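Local coordinates for protein metallocarboxypeptidase (Trypanosoma cruzi, PDB 3DWC) that probably releases C-terminal amino acids other than proline from peptides, as a metal-dependent carboxypeptidase of the M32 family, at residues 130-135 against 377-382; 217-222 against 316-321. One frame throughout, in Å; residues are numbered along the deposited sequence.

Interaction 1 of 2, residues 130-135 against 377-382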
# COMPACT_ATOMS: atom_id res chain seq x y z
N PRO B 130 2.44 -9.63 36.92
CA PRO B 130 1.26 -10.50 36.79
C PRO B 130 1.04 -10.94 35.34
O PRO B 130 0.84 -12.13 35.09
CB PRO B 130 0.10 -9.62 37.30
CG PRO B 130 0.76 -8.56 38.13
CD PRO B 130 2.07 -8.30 37.44
N THR B 131 1.09 -9.98 34.41
CA THR B 131 1.09 -10.27 32.97
C THR B 131 2.20 -11.26 32.62
O THR B 131 1.95 -12.30 32.03
CB THR B 131 1.32 -9.02 32.10
OG1 THR B 131 0.30 -8.04 32.34
CG2 THR B 131 1.31 -9.39 30.62
N LEU B 132 3.44 -10.92 33.01
CA LEU B 132 4.61 -11.72 32.64
C LEU B 132 4.43 -13.19 33.07
O LEU B 132 4.69 -14.10 32.29
CB LEU B 132 5.90 -11.09 33.21
CG LEU B 132 7.33 -11.40 32.68
CD1 LEU B 132 8.14 -12.18 33.70
CD2 LEU B 132 7.41 -12.09 31.28
N LYS B 133 3.95 -13.41 34.30
CA LYS B 133 3.61 -14.76 34.78
C LYS B 133 2.65 -15.49 33.85
O LYS B 133 2.77 -16.69 33.67
CB LYS B 133 3.00 -14.71 36.19
CG LYS B 133 4.02 -14.48 37.32
CD LYS B 133 3.36 -14.05 38.64
CE LYS B 133 3.04 -15.22 39.57
NZ LYS B 133 1.89 -16.07 39.13
N GLU B 134 1.68 -14.76 33.28
CA GLU B 134 0.67 -15.37 32.38
C GLU B 134 1.24 -15.69 30.99
O GLU B 134 0.90 -16.72 30.39
CB GLU B 134 -0.55 -14.45 32.21
CG GLU B 134 -1.43 -14.31 33.43
CD GLU B 134 -2.70 -13.53 33.11
OE1 GLU B 134 -2.86 -12.39 33.62
OE2 GLU B 134 -3.53 -14.06 32.33
N LEU B 135 2.07 -14.79 30.48
CA LEU B 135 2.83 -15.02 29.23
C LEU B 135 3.64 -16.30 29.34
O LEU B 135 3.47 -17.22 28.55
CB LEU B 135 3.75 -13.84 28.94
CG LEU B 135 2.98 -12.58 28.54
CD1 LEU B 135 3.89 -11.37 28.53
CD2 LEU B 135 2.30 -12.77 27.17
N ILE B 377 13.53 -21.33 36.70
CA ILE B 377 13.25 -20.03 37.31
C ILE B 377 11.84 -19.63 36.98
O ILE B 377 11.22 -20.16 36.05
CB ILE B 377 14.26 -18.92 36.83
CG1 ILE B 377 14.12 -18.64 35.32
CG2 ILE B 377 15.69 -19.30 37.22
CD1 ILE B 377 15.12 -17.68 34.78
N GLU B 378 11.34 -18.66 37.73
CA GLU B 378 10.00 -18.14 37.55
C GLU B 378 10.06 -16.66 37.22
O GLU B 378 11.00 -15.97 37.61
CB GLU B 378 9.20 -18.34 38.84
CG GLU B 378 9.01 -19.80 39.25
CD GLU B 378 8.08 -20.56 38.31
OE1 GLU B 378 7.22 -19.90 37.67
OE2 GLU B 378 8.21 -21.80 38.21
N ALA B 379 9.06 -16.17 36.50
CA ALA B 379 8.94 -14.75 36.17
C ALA B 379 9.52 -13.86 37.29
O ALA B 379 10.32 -12.96 37.02
CB ALA B 379 7.50 -14.40 35.89
N GLU B 380 9.11 -14.16 38.52
CA GLU B 380 9.58 -13.48 39.75
C GLU B 380 11.06 -13.14 39.75
O GLU B 380 11.46 -12.07 40.23
CB GLU B 380 9.33 -14.40 40.97
CG GLU B 380 7.94 -14.36 41.60
CD GLU B 380 6.85 -15.13 40.82
OE1 GLU B 380 5.75 -15.29 41.39
OE2 GLU B 380 7.08 -15.55 39.64
N GLU B 381 11.87 -14.07 39.24
CA GLU B 381 13.32 -14.05 39.40
C GLU B 381 14.06 -13.42 38.22
O GLU B 381 15.29 -13.29 38.27
CB GLU B 381 13.79 -15.49 39.58
CG GLU B 381 13.06 -16.23 40.72
CD GLU B 381 13.49 -17.68 40.88
OE1 GLU B 381 12.73 -18.57 40.46
OE2 GLU B 381 14.57 -17.94 41.44
N VAL B 382 13.33 -13.03 37.18
CA VAL B 382 13.94 -12.54 35.94
C VAL B 382 14.91 -11.38 36.18
O VAL B 382 16.05 -11.44 35.73
CB VAL B 382 12.89 -12.18 34.86
CG1 VAL B 382 13.55 -11.42 33.66
CG2 VAL B 382 12.19 -13.45 34.38
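Leu132 on helix 125-147 points at Ala379 in the loop between helices 358-374 and 382-394, and its CD1 branch makes the meeting. The torsion that sets CG opposite the backbone N (chi1 -161°) carries that methyl off the helix toward the Ala379 methyl; the two are modelled too close for their exact spacing to be trusted. Leu132 CD1 also reaches Val382 CG2, 4.3 Å off, at the start of helix 382-394. Trp412 also touches Leu132, and Leu129, earlier on helix 125-147, touches Ala379. One residue on, Lys133 lays CG against Ala379 CB at 3.8 Å and then runs obliquely across the Glu380 side chain. The bend at chi3 (93°) brings its methylene CE to 3.3 Å from Glu380 OE1, and a further bend at chi4 leaves NZ 4.5 Å from Glu380 OE1, beyond salt-bridge range. Opposite, Ala379 and Glu380 sit in a tight turn closed by the backbone bond Val382 N to Ala379 O (3.0 Å). With no hydrogen bond between the segments, helix and turn are joined by a buried apolar contact, bordered by an exposed lysine and glutamate whose opposite charges, not in contact, probably attract only weakly.

Interaction 2 of 2, residues 217-222 against 316-321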
# COMPACT_ATOMS: atom_id res chain seq x y z
N ARG B 217 21.01 5.04 -1.06
CA ARG B 217 20.64 4.48 -2.35
C ARG B 217 21.88 4.10 -3.13
O ARG B 217 21.83 3.16 -3.90
CB ARG B 217 19.84 5.47 -3.22
CG ARG B 217 18.48 5.78 -2.65
CD ARG B 217 17.64 6.73 -3.53
NE ARG B 217 16.41 6.89 -2.79
CZ ARG B 217 15.35 6.09 -2.89
NH1 ARG B 217 15.30 5.11 -3.80
NH2 ARG B 217 14.31 6.32 -2.08
N PHE B 218 22.94 4.90 -2.99
CA PHE B 218 24.18 4.61 -3.68
C PHE B 218 24.67 3.25 -3.19
O PHE B 218 25.05 2.42 -3.98
CB PHE B 218 25.25 5.68 -3.43
CG PHE B 218 26.60 5.29 -3.97
CD1 PHE B 218 26.85 5.35 -5.32
CD2 PHE B 218 27.59 4.82 -3.13
CE1 PHE B 218 28.08 4.95 -5.83
CE2 PHE B 218 28.81 4.44 -3.62
CZ PHE B 218 29.07 4.51 -4.96
N PHE B 219 24.58 3.01 -1.89
CA PHE B 219 25.00 1.73 -1.38
C PHE B 219 24.09 0.59 -1.72
O PHE B 219 24.59 -0.51 -2.02
CB PHE B 219 25.43 1.78 0.08
CG PHE B 219 26.79 2.40 0.26
CD1 PHE B 219 27.94 1.64 0.08
CD2 PHE B 219 26.93 3.75 0.60
CE1 PHE B 219 29.22 2.22 0.23
CE2 PHE B 219 28.17 4.30 0.78
CZ PHE B 219 29.33 3.55 0.59
N MET B 220 22.79 0.84 -1.81
CA MET B 220 21.91 -0.15 -2.33
C MET B 220 22.31 -0.51 -3.80
O MET B 220 22.26 -1.69 -4.17
CB MET B 220 20.47 0.33 -2.26
CG MET B 220 19.99 0.47 -0.82
SD MET B 220 18.35 1.11 -0.66
CE MET B 220 17.33 -0.29 -1.16
N ASP B 221 22.73 0.47 -4.60
CA ASP B 221 23.30 0.19 -5.94
C ASP B 221 24.60 -0.64 -5.92
O ASP B 221 24.82 -1.53 -6.76
CB ASP B 221 23.58 1.49 -6.71
CG ASP B 221 22.30 2.19 -7.19
OD1 ASP B 221 21.21 1.55 -7.23
OD2 ASP B 221 22.41 3.38 -7.55
N VAL B 222 25.47 -0.36 -4.94
CA VAL B 222 26.68 -1.14 -4.73
C VAL B 222 26.30 -2.60 -4.46
O VAL B 222 26.95 -3.49 -4.96
CB VAL B 222 27.56 -0.55 -3.59
CG1 VAL B 222 28.70 -1.49 -3.18
CG2 VAL B 222 28.08 0.86 -3.98
N GLU B 316 37.84 1.85 3.28
CA GLU B 316 38.61 2.42 2.21
C GLU B 316 37.75 2.89 1.06
O GLU B 316 37.99 3.95 0.48
CB GLU B 316 39.60 1.40 1.68
CG GLU B 316 40.58 0.96 2.72
CD GLU B 316 41.70 0.10 2.12
OE1 GLU B 316 42.09 0.35 0.95
OE2 GLU B 316 42.13 -0.84 2.83
N PHE B 317 36.74 2.08 0.73
CA PHE B 317 35.69 2.52 -0.15
C PHE B 317 34.75 3.62 0.43
O PHE B 317 34.37 4.57 -0.26
CB PHE B 317 34.85 1.32 -0.57
CG PHE B 317 33.90 1.63 -1.69
CD1 PHE B 317 34.35 1.71 -3.00
CD2 PHE B 317 32.55 1.81 -1.43
CE1 PHE B 317 33.46 2.00 -4.05
CE2 PHE B 317 31.66 2.09 -2.47
CZ PHE B 317 32.13 2.18 -3.79
N LEU B 318 34.35 3.47 1.69
CA LEU B 318 33.38 4.38 2.29
C LEU B 318 33.87 5.82 2.48
O LEU B 318 33.15 6.79 2.16
CB LEU B 318 32.94 3.83 3.66
CG LEU B 318 31.97 4.71 4.46
CD1 LEU B 318 30.68 4.96 3.68
CD2 LEU B 318 31.71 4.09 5.84
N ALA B 319 35.07 5.96 3.03
CA ALA B 319 35.57 7.28 3.42
C ALA B 319 35.45 8.37 2.35
O ALA B 319 34.91 9.47 2.64
CB ALA B 319 37.00 7.17 3.95
N PRO B 320 35.96 8.11 1.14
CA PRO B 320 35.79 9.11 0.07
C PRO B 320 34.36 9.36 -0.41
O PRO B 320 34.09 10.42 -0.98
CB PRO B 320 36.62 8.52 -1.10
CG PRO B 320 37.38 7.39 -0.55
CD PRO B 320 36.69 6.92 0.66
N ARG B 321 33.46 8.38 -0.27
CA ARG B 321 32.05 8.67 -0.48
C ARG B 321 31.50 9.58 0.58
O ARG B 321 30.60 10.39 0.31
CB ARG B 321 31.20 7.41 -0.48
CG ARG B 321 31.69 6.35 -1.43
CD ARG B 321 31.52 6.71 -2.87
NE ARG B 321 32.47 5.92 -3.62
CZ ARG B 321 33.73 6.27 -3.87
NH1 ARG B 321 34.20 7.48 -3.54
NH2 ARG B 321 34.50 5.41 -4.53
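The Phe317 ring is met in its plane, at the edge, by Phe219 CE1, which lies 3.6 Å from Phe317 CE2. Over one face of Phe317 stands NE of Arg321, one helical turn on, 3.7 Å above the plane and shifted toward the rim. Phe218 CD2 lies over one face of the Phe219 ring, offset toward its rim, while Phe219 CE2 sits in plane at the edge of Phe218. Phe218 CE2 approaches the Phe317 ring obliquely, 3.9 Å from Phe317 CE2. The ring planes of Phe219 and Phe317 stand at 83°, with centroids 6.0 Å apart. The Arg321 guanidinium has Phe317 O over the centre of one face and Phe218 CE2 in plane at its edge; the aliphatic part touches more closely, Arg321 CD to Phe218 CE2 at 3.6 Å. A bend at chi2 (-69°) folds the arginine chain back beside Phe317. This is helix-to-helix packing in the largely helical M32 fold: 209-222 and 312-326 run roughly antiparallel, at 149° between the short segments, with axes 12.8 Å apart, a gap spanned by large side chains. Phe219 and Leu318 cross at about a right angle, Phe219 CZ meeting Leu318 CD1 at 3.7 Å, and both also touch Leu262 of helix 259-276, which carries the cobalt ligands His267 and His271. Phe314 adds another ring against Phe219. Val222, the last residue of helix 209-222, offers CG2 to Phe317 CE2.

In the fold
Interactions 1 and 2 lie on opposite sides of the chain's centre, their own centres 46 Å apart and their nearest atoms about 34 Å apart, so neither touches the other. In sequence, both segments of interaction 2 fall between 130-135 and 377-382. Interaction 1 lies away from the cobalt site and the glycine pocket. Interaction 2 is closer to them: the Phe219 side chain is about 11 Å from that of Glu268, the predicted proton donor/acceptor of the HExxH helix, whose histidines bind cobalt together with Glu298. The Val222 side chain is about 8 Å from a bound glycine and about 11 Å from a bound alanine.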